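Local coordinates for cell wall surface anchor family protein (PDB 3PF2) that builds the shaft of the group B Streptococcus type 1 pilus as its major pilin, here as a calcium-binding C-terminal fragment of two Ig-like domains, at residues P7-D12 / L33-P38; I65-K70 / D128-E133; E201-A206 / K269-K274; V212-A217 / Q236-K241. All coordinates share one frame; numbering follows the deposited sequence. Where two conformers were deposited one is given.

Interaction 1 of 4, residues P7-D12 / L33-P38. With CA (calcium ion), chain B.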
loop_
_atom_site.group_PDB
_atom_site.type_symbol
_atom_site.label_atom_id
_atom_site.label_comp_id
_atom_site.label_asym_id
_atom_site.label_seq_id
_atom_site.Cartn_x
_atom_site.Cartn_y
_atom_site.Cartn_z
ATOM N N PRO A 7 0.210 -26.486 -6.927
ATOM C CA PRO A 7 -0.103 -25.248 -6.173
ATOM C C PRO A 7 -1.114 -24.278 -6.810
ATOM O O PRO A 7 -1.033 -23.980 -7.999
ATOM C CB PRO A 7 1.255 -24.554 -6.049
ATOM C CG PRO A 7 2.268 -25.663 -6.180
ATOM C CD PRO A 7 1.662 -26.609 -7.187
ATOM N N LYS A 8 -2.070 -23.833 -6.001
ATOM C CA LYS A 8 -2.937 -22.707 -6.351
ATOM C C LYS A 8 -2.385 -21.533 -5.564
ATOM O O LYS A 8 -1.924 -21.701 -4.429
ATOM C CB LYS A 8 -4.368 -22.990 -5.907
ATOM C CG LYS A 8 -5.148 -23.927 -6.819
ATOM C CD LYS A 8 -4.746 -25.367 -6.575
ATOM C CE LYS A 8 -5.468 -26.295 -7.499
ATOM N NZ LYS A 8 -4.713 -27.578 -7.533
ATOM N N THR A 9 -2.451 -20.344 -6.147
ATOM C CA THR A 9 -1.860 -19.163 -5.521
ATOM C C THR A 9 -2.871 -18.034 -5.400
ATOM O O THR A 9 -3.828 -17.965 -6.150
ATOM C CB THR A 9 -0.614 -18.665 -6.297
ATOM O OG1 THR A 9 -0.902 -18.622 -7.705
ATOM C CG2 THR A 9 0.565 -19.613 -6.052
ATOM N N ASP A 10 -2.652 -17.161 -4.422
ATOM C CA ASP A 10 -3.477 -15.965 -4.252
ATOM C C ASP A 10 -2.627 -14.933 -3.541
ATOM O O ASP A 10 -1.624 -15.274 -2.911
ATOM C CB ASP A 10 -4.714 -16.278 -3.402
ATOM C CG ASP A 10 -5.565 -15.045 -3.113
ATOM O OD1 ASP A 10 -5.739 -14.215 -4.008
ATOM O OD2 ASP A 10 -6.081 -14.910 -1.997
ATOM N N LYS A 11 -3.039 -13.670 -3.609
ATOM C CA LYS A 11 -2.366 -12.624 -2.843
ATOM C C LYS A 11 -3.443 -11.800 -2.133
ATOM O O LYS A 11 -4.508 -11.553 -2.694
ATOM C CB LYS A 11 -1.520 -11.741 -3.776
ATOM C CG LYS A 11 -0.527 -10.790 -3.075
ATOM C CD LYS A 11 0.228 -9.937 -4.098
ATOM C CE LYS A 11 1.230 -8.989 -3.421
ATOM N NZ LYS A 11 2.134 -8.322 -4.408
ATOM N N ASP A 12 -3.161 -11.415 -0.893
ATOM C CA ASP A 12 -4.028 -10.533 -0.106
ATOM C C ASP A 12 -3.225 -9.308 0.331
ATOM O O ASP A 12 -2.018 -9.227 0.124
ATOM C CB ASP A 12 -4.510 -11.242 1.165
ATOM C CG ASP A 12 -5.443 -12.413 0.885
ATOM O OD1 ASP A 12 -5.918 -12.562 -0.276
ATOM O OD2 ASP A 12 -5.682 -13.191 1.829
ATOM N N LEU A 33 1.581 -13.246 0.278
ATOM C CA LEU A 33 1.699 -14.156 -0.862
ATOM C C LEU A 33 1.304 -15.527 -0.358
ATOM O O LEU A 33 1.846 -16.011 0.646
ATOM C CB LEU A 33 3.138 -14.188 -1.381
ATOM C CG LEU A 33 3.739 -13.030 -2.204
ATOM C CD1 LEU A 33 3.184 -11.649 -1.877
ATOM C CD2 LEU A 33 5.278 -13.039 -2.235
ATOM N N LYS A 34 0.363 -16.167 -1.040
ATOM C CA LYS A 34 -0.248 -17.371 -0.508
ATOM C C LYS A 34 -0.184 -18.481 -1.533
ATOM O O LYS A 34 -0.477 -18.247 -2.687
ATOM C CB LYS A 34 -1.721 -17.124 -0.153
ATOM C CG LYS A 34 -1.945 -15.943 0.807
ATOM C CD LYS A 34 -3.334 -15.298 0.579
ATOM C CE LYS A 34 -4.499 -16.251 0.942
ATOM N NZ LYS A 34 -5.835 -15.622 0.702
ATOM N N SER A 35 0.159 -19.692 -1.100
ATOM C CA SER A 35 0.123 -20.851 -1.996
ATOM C C SER A 35 -0.384 -22.057 -1.253
ATOM O O SER A 35 -0.041 -22.265 -0.099
ATOM C CB SER A 35 1.528 -21.186 -2.502
ATOM O OG SER A 35 1.476 -22.274 -3.418
ATOM N N THR A 36 -1.178 -22.877 -1.921
ATOM C CA THR A 36 -1.428 -24.213 -1.397
ATOM C C THR A 36 -0.143 -25.048 -1.498
ATOM O O THR A 36 0.732 -24.775 -2.320
ATOM C CB THR A 36 -2.600 -24.932 -2.112
ATOM O OG1 THR A 36 -2.276 -25.121 -3.495
ATOM C CG2 THR A 36 -3.872 -24.118 -2.016
ATOM N N ILE A 37 -0.034 -26.037 -0.622
ATOM C CA ILE A 37 1.126 -26.923 -0.588
ATOM C C ILE A 37 0.622 -28.360 -0.710
ATOM O O ILE A 37 -0.278 -28.753 0.019
ATOM C CB ILE A 37 1.938 -26.739 0.730
ATOM C CG1 ILE A 37 2.551 -25.337 0.832
ATOM C CG2 ILE A 37 3.007 -27.812 0.865
ATOM C CD1 ILE A 37 3.537 -24.947 -0.290
ATOM N N PRO A 38 1.195 -29.150 -1.646
ATOM C CA PRO A 38 0.834 -30.572 -1.705
ATOM C C PRO A 38 1.598 -31.413 -0.682
ATOM O O PRO A 38 2.705 -31.041 -0.281
ATOM C CB PRO A 38 1.244 -30.967 -3.124
ATOM C CG PRO A 38 2.388 -30.072 -3.435
ATOM C CD PRO A 38 2.111 -28.763 -2.732
HETATM CA CA CA B . -6.657 -12.505 -2.396
HETATM O O HOH W 1 -7.228 -11.605 -4.508
HETATM O O HOH W 2 -8.888 -13.255 -1.989
#

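Interaction 2 of 4, residues I65-K70 / D128-E133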
loop_
_atom_site.group_PDB
_atom_site.type_symbol
_atom_site.label_atom_id
_atom_site.label_comp_id
_atom_site.label_asym_id
_atom_site.label_seq_id
_atom_site.Cartn_x
_atom_site.Cartn_y
_atom_site.Cartn_z
ATOM N N ILE A 65 7.639 -16.469 7.491
ATOM C CA ILE A 65 6.992 -17.411 6.562
ATOM C C ILE A 65 6.447 -18.621 7.316
ATOM O O ILE A 65 7.184 -19.257 8.080
ATOM C CB ILE A 65 7.941 -17.814 5.404
ATOM C CG1 ILE A 65 8.351 -16.568 4.615
ATOM C CG2 ILE A 65 7.299 -18.875 4.489
ATOM C CD1 ILE A 65 9.180 -16.835 3.376
ATOM N N LYS A 66 5.161 -18.926 7.101
ATOM C CA LYS A 66 4.429 -19.940 7.862
ATOM C C LYS A 66 3.765 -20.965 6.968
ATOM O O LYS A 66 3.275 -20.629 5.896
ATOM C CB LYS A 66 3.306 -19.306 8.709
ATOM C CG LYS A 66 3.714 -18.157 9.607
ATOM C CD LYS A 66 4.586 -18.623 10.768
ATOM C CE LYS A 66 3.886 -19.651 11.652
ATOM N NZ LYS A 66 2.800 -19.088 12.496
ATOM N N ILE A 67 3.764 -22.214 7.426
ATOM C CA ILE A 67 2.824 -23.223 6.949
ATOM C C ILE A 67 2.062 -23.735 8.159
ATOM O O ILE A 67 2.656 -24.324 9.076
ATOM C CB ILE A 67 3.510 -24.392 6.202
ATOM C CG1 ILE A 67 4.280 -23.876 4.984
ATOM C CG2 ILE A 67 2.464 -25.405 5.776
ATOM C CD1 ILE A 67 5.220 -24.901 4.352
ATOM N N GLY A 68 0.751 -23.495 8.175
ATOM C CA GLY A 68 -0.066 -23.778 9.359
ATOM C C GLY A 68 0.592 -23.053 10.515
ATOM O O GLY A 68 0.980 -21.897 10.373
ATOM N N SER A 69 0.771 -23.749 11.632
ATOM C CA SER A 69 1.375 -23.164 12.831
ATOM C C SER A 69 2.896 -23.122 12.749
ATOM O O SER A 69 3.556 -22.586 13.643
ATOM C CB SER A 69 0.974 -23.973 14.061
ATOM O OG SER A 69 1.583 -25.249 14.007
ATOM N N LYS A 70 3.457 -23.702 11.693
ATOM C CA LYS A 70 4.899 -23.904 11.619
ATOM C C LYS A 70 5.616 -22.774 10.912
ATOM O O LYS A 70 5.103 -22.203 9.942
ATOM C CB LYS A 70 5.203 -25.235 10.932
ATOM C CG LYS A 70 4.786 -26.438 11.745
ATOM C CD LYS A 70 5.982 -27.213 12.243
ATOM C CE LYS A 70 5.555 -28.475 12.995
ATOM N NZ LYS A 70 4.906 -29.515 12.135
ATOM N N ASP A 128 -5.016 -27.254 10.927
ATOM C CA ASP A 128 -6.197 -27.926 10.404
ATOM C C ASP A 128 -6.699 -27.310 9.096
ATOM O O ASP A 128 -7.645 -27.810 8.495
ATOM C CB ASP A 128 -7.302 -27.959 11.465
ATOM C CG ASP A 128 -6.974 -28.894 12.611
ATOM O OD1 ASP A 128 -6.261 -29.895 12.380
ATOM O OD2 ASP A 128 -7.418 -28.632 13.748
ATOM N N ALA A 129 -6.054 -26.220 8.673
ATOM C CA ALA A 129 -6.336 -25.549 7.393
ATOM C C ALA A 129 -5.085 -24.786 6.953
ATOM O O ALA A 129 -5.028 -23.549 7.006
ATOM C CB ALA A 129 -7.550 -24.628 7.515
ATOM N N ALA A 130 -4.074 -25.540 6.509
ATOM C CA ALA A 130 -2.722 -25.001 6.335
ATOM C C ALA A 130 -2.375 -24.684 4.895
ATOM O O ALA A 130 -2.766 -25.412 3.972
ATOM C CB ALA A 130 -1.677 -25.974 6.894
ATOM N N PHE A 131 -1.607 -23.612 4.720
ATOM C CA PHE A 131 -1.084 -23.216 3.415
ATOM C C PHE A 131 0.196 -22.405 3.621
ATOM O O PHE A 131 0.538 -22.062 4.761
ATOM C CB PHE A 131 -2.145 -22.423 2.626
ATOM C CG PHE A 131 -2.512 -21.109 3.251
ATOM C CD1 PHE A 131 -1.846 -19.938 2.865
ATOM C CD2 PHE A 131 -3.525 -21.032 4.218
ATOM C CE1 PHE A 131 -2.167 -18.701 3.458
ATOM C CE2 PHE A 131 -3.846 -19.794 4.802
ATOM C CZ PHE A 131 -3.162 -18.637 4.403
ATOM N N LEU A 132 0.918 -22.127 2.534
ATOM C CA LEU A 132 2.142 -21.332 2.600
ATOM C C LEU A 132 1.789 -19.850 2.584
ATOM O O LEU A 132 1.136 -19.361 1.661
ATOM C CB LEU A 132 3.102 -21.660 1.454
ATOM C CG LEU A 132 4.396 -20.831 1.388
ATOM C CD1 LEU A 132 5.318 -21.196 2.549
ATOM C CD2 LEU A 132 5.137 -21.005 0.057
ATOM N N GLU A 133 2.233 -19.153 3.626
ATOM C CA GLU A 133 1.927 -17.741 3.822
ATOM C C GLU A 133 3.217 -16.946 3.911
ATOM O O GLU A 133 4.069 -17.227 4.753
ATOM C CB GLU A 133 1.082 -17.567 5.084
ATOM C CG GLU A 133 0.884 -16.125 5.541
ATOM C CD GLU A 133 0.242 -16.037 6.919
ATOM O OE1 GLU A 133 -0.170 -17.071 7.502
ATOM O OE2 GLU A 133 0.121 -14.897 7.422
#

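Interaction 3 of 4, residues E201-A206 / K269-K274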
loop_
_atom_site.group_PDB
_atom_site.type_symbol
_atom_site.label_atom_id
_atom_site.label_comp_id
_atom_site.label_asym_id
_atom_site.label_seq_id
_atom_site.Cartn_x
_atom_site.Cartn_y
_atom_site.Cartn_z
ATOM N N GLU A 201 -1.524 29.736 7.033
ATOM C CA GLU A 201 -0.918 28.489 7.480
ATOM C C GLU A 201 -1.921 27.606 8.218
ATOM O O GLU A 201 -2.804 28.108 8.937
ATOM C CB GLU A 201 0.334 28.761 8.340
ATOM C CG GLU A 201 1.400 29.552 7.571
ATOM C CD GLU A 201 2.680 29.808 8.348
ATOM O OE1 GLU A 201 2.773 29.422 9.528
ATOM O OE2 GLU A 201 3.596 30.403 7.747
ATOM N N PHE A 202 -1.784 26.287 8.016
ATOM C CA PHE A 202 -2.717 25.308 8.574
ATOM C C PHE A 202 -2.012 24.082 9.137
ATOM O O PHE A 202 -1.149 23.494 8.470
ATOM C CB PHE A 202 -3.725 24.822 7.498
ATOM C CG PHE A 202 -4.392 25.932 6.735
ATOM C CD1 PHE A 202 -5.666 26.376 7.092
ATOM C CD2 PHE A 202 -3.753 26.517 5.645
ATOM C CE1 PHE A 202 -6.287 27.404 6.383
ATOM C CE2 PHE A 202 -4.356 27.557 4.941
ATOM C CZ PHE A 202 -5.631 27.986 5.306
ATOM N N ASP A 203 -2.401 23.679 10.347
ATOM C CA ASP A 203 -2.073 22.340 10.847
ATOM C C ASP A 203 -2.977 21.299 10.192
ATOM O O ASP A 203 -4.198 21.461 10.163
ATOM C CB ASP A 203 -2.293 22.237 12.355
ATOM C CG ASP A 203 -1.325 23.084 13.164
ATOM O OD1 ASP A 203 -0.279 23.527 12.632
ATOM O OD2 ASP A 203 -1.630 23.287 14.360
ATOM N N LEU A 204 -2.379 20.218 9.702
ATOM C CA LEU A 204 -3.155 19.106 9.145
ATOM C C LEU A 204 -3.448 18.070 10.223
ATOM O O LEU A 204 -2.518 17.569 10.893
ATOM C CB LEU A 204 -2.420 18.461 7.962
ATOM C CG LEU A 204 -3.029 17.155 7.413
ATOM C CD1 LEU A 204 -4.351 17.380 6.659
ATOM C CD2 LEU A 204 -2.010 16.438 6.527
ATOM N N LEU A 205 -4.736 17.760 10.385
ATOM C CA LEU A 205 -5.211 16.861 11.447
ATOM C C LEU A 205 -6.070 15.718 10.892
ATOM O O LEU A 205 -6.744 15.861 9.868
ATOM C CB LEU A 205 -6.063 17.649 12.452
ATOM C CG LEU A 205 -5.533 18.985 12.999
ATOM C CD1 LEU A 205 -6.592 19.657 13.862
ATOM C CD2 LEU A 205 -4.239 18.790 13.780
ATOM N N ALA A 206 -6.064 14.590 11.600
ATOM C CA ALA A 206 -7.047 13.537 11.371
ATOM C C ALA A 206 -8.417 14.003 11.866
ATOM O O ALA A 206 -8.527 15.060 12.504
ATOM C CB ALA A 206 -6.637 12.275 12.107
ATOM N N LYS A 269 -8.917 17.399 8.743
ATOM C CA LYS A 269 -9.201 18.777 9.153
ATOM C C LYS A 269 -7.994 19.666 8.963
ATOM O O LYS A 269 -6.853 19.209 9.043
ATOM C CB LYS A 269 -9.617 18.808 10.622
ATOM C CG LYS A 269 -10.895 18.077 10.893
ATOM C CD LYS A 269 -11.308 18.198 12.348
ATOM C CE LYS A 269 -12.582 17.387 12.563
ATOM N NZ LYS A 269 -12.895 17.252 14.023
ATOM N N LEU A 270 -8.246 20.948 8.709
ATOM C CA LEU A 270 -7.169 21.945 8.763
ATOM C C LEU A 270 -7.493 22.916 9.891
ATOM O O LEU A 270 -8.631 23.342 10.021
ATOM C CB LEU A 270 -7.073 22.724 7.448
ATOM C CG LEU A 270 -6.715 21.933 6.189
ATOM C CD1 LEU A 270 -6.798 22.862 4.991
ATOM C CD2 LEU A 270 -5.347 21.333 6.296
ATOM N N LYS A 271 -6.506 23.209 10.728
ATOM C CA LYS A 271 -6.655 24.274 11.720
ATOM C C LYS A 271 -5.816 25.453 11.255
ATOM O O LYS A 271 -4.590 25.363 11.187
ATOM C CB LYS A 271 -6.181 23.790 13.081
ATOM C CG LYS A 271 -6.280 24.848 14.178
ATOM C CD LYS A 271 -5.525 24.397 15.414
ATOM C CE LYS A 271 -5.513 25.503 16.467
ATOM N NZ LYS A 271 -4.809 25.036 17.696
ATOM N N GLU A 272 -6.477 26.563 10.942
ATOM C CA GLU A 272 -5.772 27.745 10.489
ATOM C C GLU A 272 -5.086 28.400 11.683
ATOM O O GLU A 272 -5.748 28.761 12.664
ATOM C CB GLU A 272 -6.718 28.717 9.794
ATOM C CG GLU A 272 -5.985 29.868 9.094
ATOM C CD GLU A 272 -6.887 30.688 8.200
ATOM O OE1 GLU A 272 -8.007 30.226 7.902
ATOM O OE2 GLU A 272 -6.478 31.802 7.784
ATOM N N THR A 273 -3.764 28.516 11.588
ATOM C CA THR A 273 -2.935 29.037 12.676
ATOM C C THR A 273 -2.354 30.407 12.330
ATOM O O THR A 273 -1.891 31.138 13.211
ATOM C CB THR A 273 -1.783 28.075 13.011
ATOM O OG1 THR A 273 -0.959 27.889 11.851
ATOM C CG2 THR A 273 -2.322 26.707 13.474
ATOM N N LYS A 274 -2.353 30.746 11.043
ATOM C CA LYS A 274 -1.912 32.068 10.586
ATOM C C LYS A 274 -2.796 32.471 9.426
ATOM O O LYS A 274 -3.014 31.670 8.522
ATOM C CB LYS A 274 -0.445 32.039 10.142
ATOM C CG LYS A 274 0.100 33.414 9.704
ATOM C CD LYS A 274 1.591 33.385 9.404
ATOM C CE LYS A 274 2.439 33.144 10.666
ATOM N NZ LYS A 274 3.877 33.519 10.447
HETATM O O HOH W 3 1.210 29.465 11.949
HETATM O O HOH W 4 0.322 25.592 10.978
#

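Interaction 4 of 4, residues V212-A217 / Q236-K241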
loop_
_atom_site.group_PDB
_atom_site.type_symbol
_atom_site.label_atom_id
_atom_site.label_comp_id
_atom_site.label_asym_id
_atom_site.label_seq_id
_atom_site.Cartn_x
_atom_site.Cartn_y
_atom_site.Cartn_z
ATOM N N VAL A 212 -1.468 14.821 11.829
ATOM C CA VAL A 212 -0.784 13.966 10.877
ATOM C C VAL A 212 0.693 14.375 10.870
ATOM O O VAL A 212 1.024 15.565 10.759
ATOM C CB VAL A 212 -1.392 14.104 9.472
ATOM C CG1 VAL A 212 -0.834 13.050 8.527
ATOM C CG2 VAL A 212 -2.938 14.013 9.547
ATOM N N LYS A 213 1.573 13.390 11.005
ATOM C CA LYS A 213 3.004 13.668 11.110
ATOM C C LYS A 213 3.728 13.374 9.813
ATOM O O LYS A 213 3.336 12.466 9.058
ATOM C CB LYS A 213 3.632 12.856 12.252
ATOM C CG LYS A 213 3.250 13.351 13.645
ATOM C CD LYS A 213 3.876 12.486 14.751
ATOM C CE LYS A 213 3.339 11.065 14.749
ATOM N NZ LYS A 213 4.211 10.177 15.567
ATOM N N TRP A 214 4.784 14.150 9.563
ATOM C CA TRP A 214 5.682 13.897 8.450
ATOM C C TRP A 214 6.447 12.610 8.664
ATOM O O TRP A 214 6.855 12.277 9.789
ATOM C CB TRP A 214 6.712 15.013 8.284
ATOM C CG TRP A 214 6.203 16.300 7.712
ATOM C CD1 TRP A 214 6.190 17.505 8.336
ATOM C CD2 TRP A 214 5.658 16.520 6.396
ATOM N NE1 TRP A 214 5.667 18.465 7.505
ATOM C CE2 TRP A 214 5.328 17.888 6.311
ATOM C CE3 TRP A 214 5.404 15.692 5.293
ATOM C CZ2 TRP A 214 4.760 18.457 5.159
ATOM C CZ3 TRP A 214 4.834 16.260 4.140
ATOM C CH2 TRP A 214 4.523 17.631 4.090
ATOM N N THR A 215 6.624 11.891 7.569
ATOM C CA THR A 215 7.646 10.857 7.479
ATOM C C THR A 215 8.531 11.187 6.275
ATOM O O THR A 215 8.173 12.025 5.435
ATOM C CB THR A 215 7.021 9.469 7.269
ATOM O OG1 THR A 215 6.249 9.479 6.064
ATOM C CG2 THR A 215 6.143 9.068 8.453
ATOM N N ASP A 216 9.682 10.522 6.181
ATOM C CA ASP A 216 10.537 10.654 5.001
ATOM C C ASP A 216 9.760 10.414 3.697
ATOM O O ASP A 216 9.921 11.154 2.721
ATOM C CB ASP A 216 11.729 9.690 5.102
ATOM C CG ASP A 216 12.746 10.114 6.150
ATOM O OD1 ASP A 216 12.714 11.271 6.621
ATOM O OD2 ASP A 216 13.604 9.283 6.504
ATOM N N ALA A 217 8.903 9.396 3.691
ATOM C CA ALA A 217 8.117 9.057 2.490
ATOM C C ALA A 217 7.074 10.130 2.119
ATOM O O ALA A 217 6.878 10.437 0.939
ATOM C CB ALA A 217 7.449 7.713 2.665
ATOM N N GLN A 236 7.480 15.390 13.120
ATOM C CA GLN A 236 6.841 16.657 13.468
ATOM C C GLN A 236 5.483 16.803 12.770
ATOM O O GLN A 236 5.261 16.178 11.736
ATOM C CB GLN A 236 7.765 17.836 13.113
ATOM C CG GLN A 236 9.086 17.882 13.914
ATOM C CD GLN A 236 8.872 17.853 15.419
ATOM O OE1 GLN A 236 9.320 16.931 16.098
ATOM N NE2 GLN A 236 8.186 18.859 15.946
ATOM N N PRO A 237 4.574 17.624 13.339
ATOM C CA PRO A 237 3.246 17.757 12.713
ATOM C C PRO A 237 3.328 18.372 11.315
ATOM O O PRO A 237 4.205 19.212 11.050
ATOM C CB PRO A 237 2.492 18.690 13.671
ATOM C CG PRO A 237 3.276 18.655 14.962
ATOM C CD PRO A 237 4.691 18.456 14.552
ATOM N N ILE A 238 2.428 17.951 10.429
ATOM C CA ILE A 238 2.348 18.529 9.080
ATOM C C ILE A 238 1.658 19.888 9.152
ATOM O O ILE A 238 0.563 20.015 9.698
ATOM C CB ILE A 238 1.626 17.583 8.086
ATOM C CG1 ILE A 238 2.520 16.380 7.767
ATOM C CG2 ILE A 238 1.244 18.329 6.779
ATOM C CD1 ILE A 238 1.869 15.265 7.009
ATOM N N LYS A 239 2.320 20.902 8.607
ATOM C CA LYS A 239 1.771 22.254 8.563
ATOM C C LYS A 239 1.910 22.747 7.132
ATOM O O LYS A 239 2.983 22.653 6.552
ATOM C CB LYS A 239 2.502 23.186 9.544
ATOM C CG LYS A 239 2.530 22.657 10.971
ATOM C CD LYS A 239 3.271 23.583 11.921
ATOM C CE LYS A 239 2.952 23.254 13.378
ATOM N NZ LYS A 239 3.429 21.900 13.791
ATOM N N LEU A 240 0.812 23.244 6.570
ATOM C CA LEU A 240 0.746 23.646 5.165
ATOM C C LEU A 240 0.567 25.156 5.046
ATOM O O LEU A 240 0.223 25.818 6.025
ATOM C CB LEU A 240 -0.407 22.921 4.462
ATOM C CG LEU A 240 -0.424 21.390 4.564
ATOM C CD1 LEU A 240 -1.689 20.828 3.921
ATOM C CD2 LEU A 240 0.813 20.795 3.913
ATOM N N LYS A 241 0.800 25.691 3.850
ATOM C CA LYS A 241 0.800 27.135 3.624
ATOM C C LYS A 241 0.192 27.435 2.254
ATOM O O LYS A 241 0.431 26.707 1.296
ATOM C CB LYS A 241 2.257 27.620 3.703
ATOM C CG LYS A 241 2.585 29.030 3.292
ATOM C CD LYS A 241 4.106 29.270 3.385
ATOM C CE LYS A 241 4.823 28.998 2.054
ATOM N NZ LYS A 241 6.293 28.743 2.212
HETATM O O HOH W 5 5.255 21.296 7.892
#

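Interaction 1 of 4, residues P7-D12 / L33-P38
D10 and D12 share two cations, the K34 ammonium and a calcium ion. In the salt-bridge cluster, K34 NZ donates to D10 OD2 at 2.8 Å, using that oxygen's anti lone pair, and to D12 OD2 at 2.7 Å, approaching 34° out of the carboxylate plane. Lysine suits the place because its long chain delivers a positive charge between two acids, and the bend at chi3 (66°) brings NZ to both; L119 O is a further acceptor. The metal bonds use both oxygens of D10, the carbonyl O of K11 and D12 OD1, whose bond to calcium is 2.2 Å. Two waters and D19 complete the site, and the calcium and the ammonium together probably offset the repulsion among the clustered carboxylates. Backbone bonds join D10 and K34 in both directions, D10 N reaching K34 O at 3.0 Å. Beyond the paired residues, T36 N binds K8 O, and T36 OG1 accepts from K8 N at 2.8 Å. Among apolar contacts, the extended K11 chain lies alongside L33, CE to CD1 3.6 Å; K11 NZ is covalently linked to N152, an isopeptide bond of the kind that staples Gram-positive pilins, and is hydrogen-bonded to D51. Strand 9-13 forms a sheet edge, strand 29-35 lies between it and 132-140, helix 116-121 packs against D10, and L156 of strand 155-159 meets T9 and S35.

Interaction 2 of 4, residues I65-K70 / D128-E133
F131 leaves the backbone away from 65-70, and its ring packs on K34 of the neighbouring strand 29-35; toward 65-70 F131 gives its carbonyl, and I67 CA points a C-H at F131 O, 3.4 Å away. The other flat group, the E133 carboxylate, is held through OE1 by N125, whose ND2 also binds F131 O. Both residues belong to the sheet of an Ig-like pilin domain, in which strand 57-67 pairs antiparallel with strand 132-140. K66 and E133 form a hydrogen-bonded pair: K66 N donates to E133 O at 3.1 Å, and E133 N returns a bond to K66 O at 2.9 Å. On the buried side the contact is aliphatic. L132 carries CG anti to its N (chi1 177°), which brings CD1 between two isoleucines: it touches I65 CG2 at 3.6 Å and I67 CG1 at 3.8 Å. Beta-branched isoleucines suit extended strand positions, and both also touch L72 of the neighbouring strand 70-72. Beyond I67 the chain reverses through a type II' turn, I67 to K70, making a tight hairpin into strand 70-72, with I67 and K70 bonded to each other both ways. G68 occupies the position whose positive phi (54°) glycine adopts readily, and its lack of a side chain leaves room for a close neighbour: A130 CB sits 3.7 Å from G68 CA.

Interaction 3 of 4, residues E201-A206 / K269-K274
E201 O is gripped by two successive amides: T273 N donates at 2.8 Å and K274 N, more weakly, at 3.4 Å. Two residues facing one make a classic beta bulge, near the end of strand 266-274 where it pairs antiparallel with 201-206 in the prealbumin-like domain. Past the bulge the ladder is regular, with reciprocal backbone bonds at D203/K271 and L205/K269. One face of the sheet is largely apolar. The F202 ring lies beside E272, its CE1 3.6 Å from E272 OE1, with ring and carboxylate planes 51° apart, and its CD1 meets L270 CB at 3.9 Å. L204 and L270 add their methyls, and F186 and F248 of facing strands pack on L270, so large hydrophobic residues are fitting here. The other face carries E201, D203, K269, K271 and K274, with L205 among them. E201 runs alongside K274, but OE2 and NZ remain 4.1 Å apart, too far for a salt bridge. T273 ties the acids together through water. Its OG1 stands between backbone N and carbonyl carbon (chi1 60°), from where it reaches one water that donates to E201 OE1 and another that donates to D203 OD1. The same rotation places the threonine methyl against the aspartate, which the threonine crosses at about a right angle: T273 CG2 comes to 3.6 Å from D203 OD2.

Interaction 4 of 4, residues V212-A217 / Q236-K241
K213 and P237 lie opposite one another in a single backbone bridge, CA to CA 4.4 Å, flanked by two hydrogen bonds. I238 N donates to V212 O at 2.8 Å, and W214 N donates to Q236 O at 3.0 Å. Because the bonds come from the residues on either side, the bridge needs no N-H from its own members, and proline, which has none, is well placed at P237. A softer contact joins in as K213 CA turns its C-H to Q236 O. Of the side chains, W214 and I238 dominate. I238 CG1 stands over one face of the indole, 3.5 Å from the centroid of the five-membered ring and 13° off its normal, a CH-pi contact in which the two side chains cross at about a right angle. I238 chi1 (-71°) sets CG1 anti to the carbonyl carbon, turning it to the ring, while CG2 reaches the six-membered ring at CZ2. This contact belongs to the prealbumin-like domain, where it ties the approach to helix 216-221, whose N-cap is T215, to the residues leading into edge strand 239-241. L204 of the adjacent strand touches V212 and I238, and I219 of the helix touches the indole. V212 CG1 meets I238 CD1 at 3.8 Å, two branched aliphatic groups suited to this apolar patch. At the ring edge, in its plane, a water accepts from W214 NE1 at 2.9 Å and from K239 N at 3.0 Å.

Overall arrangement
The four contacts form two pairs, one in each Ig-like domain. Interactions 1 and 2, centres 11 Å apart, share a sheet: S35 O and L132 N, 2.8 Å apart, probably hydrogen-bond where strands 29-35 and 132-140 adjoin. The F131 side chain of interaction 2 is about 10 Å from the calcium of interaction 1. Interactions 3 and 4 are likewise 11 Å apart between centres and probably hydrogen-bonded through F202 O and L240 N, 2.7 Å apart; 212-217/236-241 is nested in the loop that 201-206/269-274 closes. The pairs do not touch: interactions 1 and 3 lie 45 Å apart between centres, on opposite sides of the chain's centre, and interactions 3 and 4 are remote from both calcium sites.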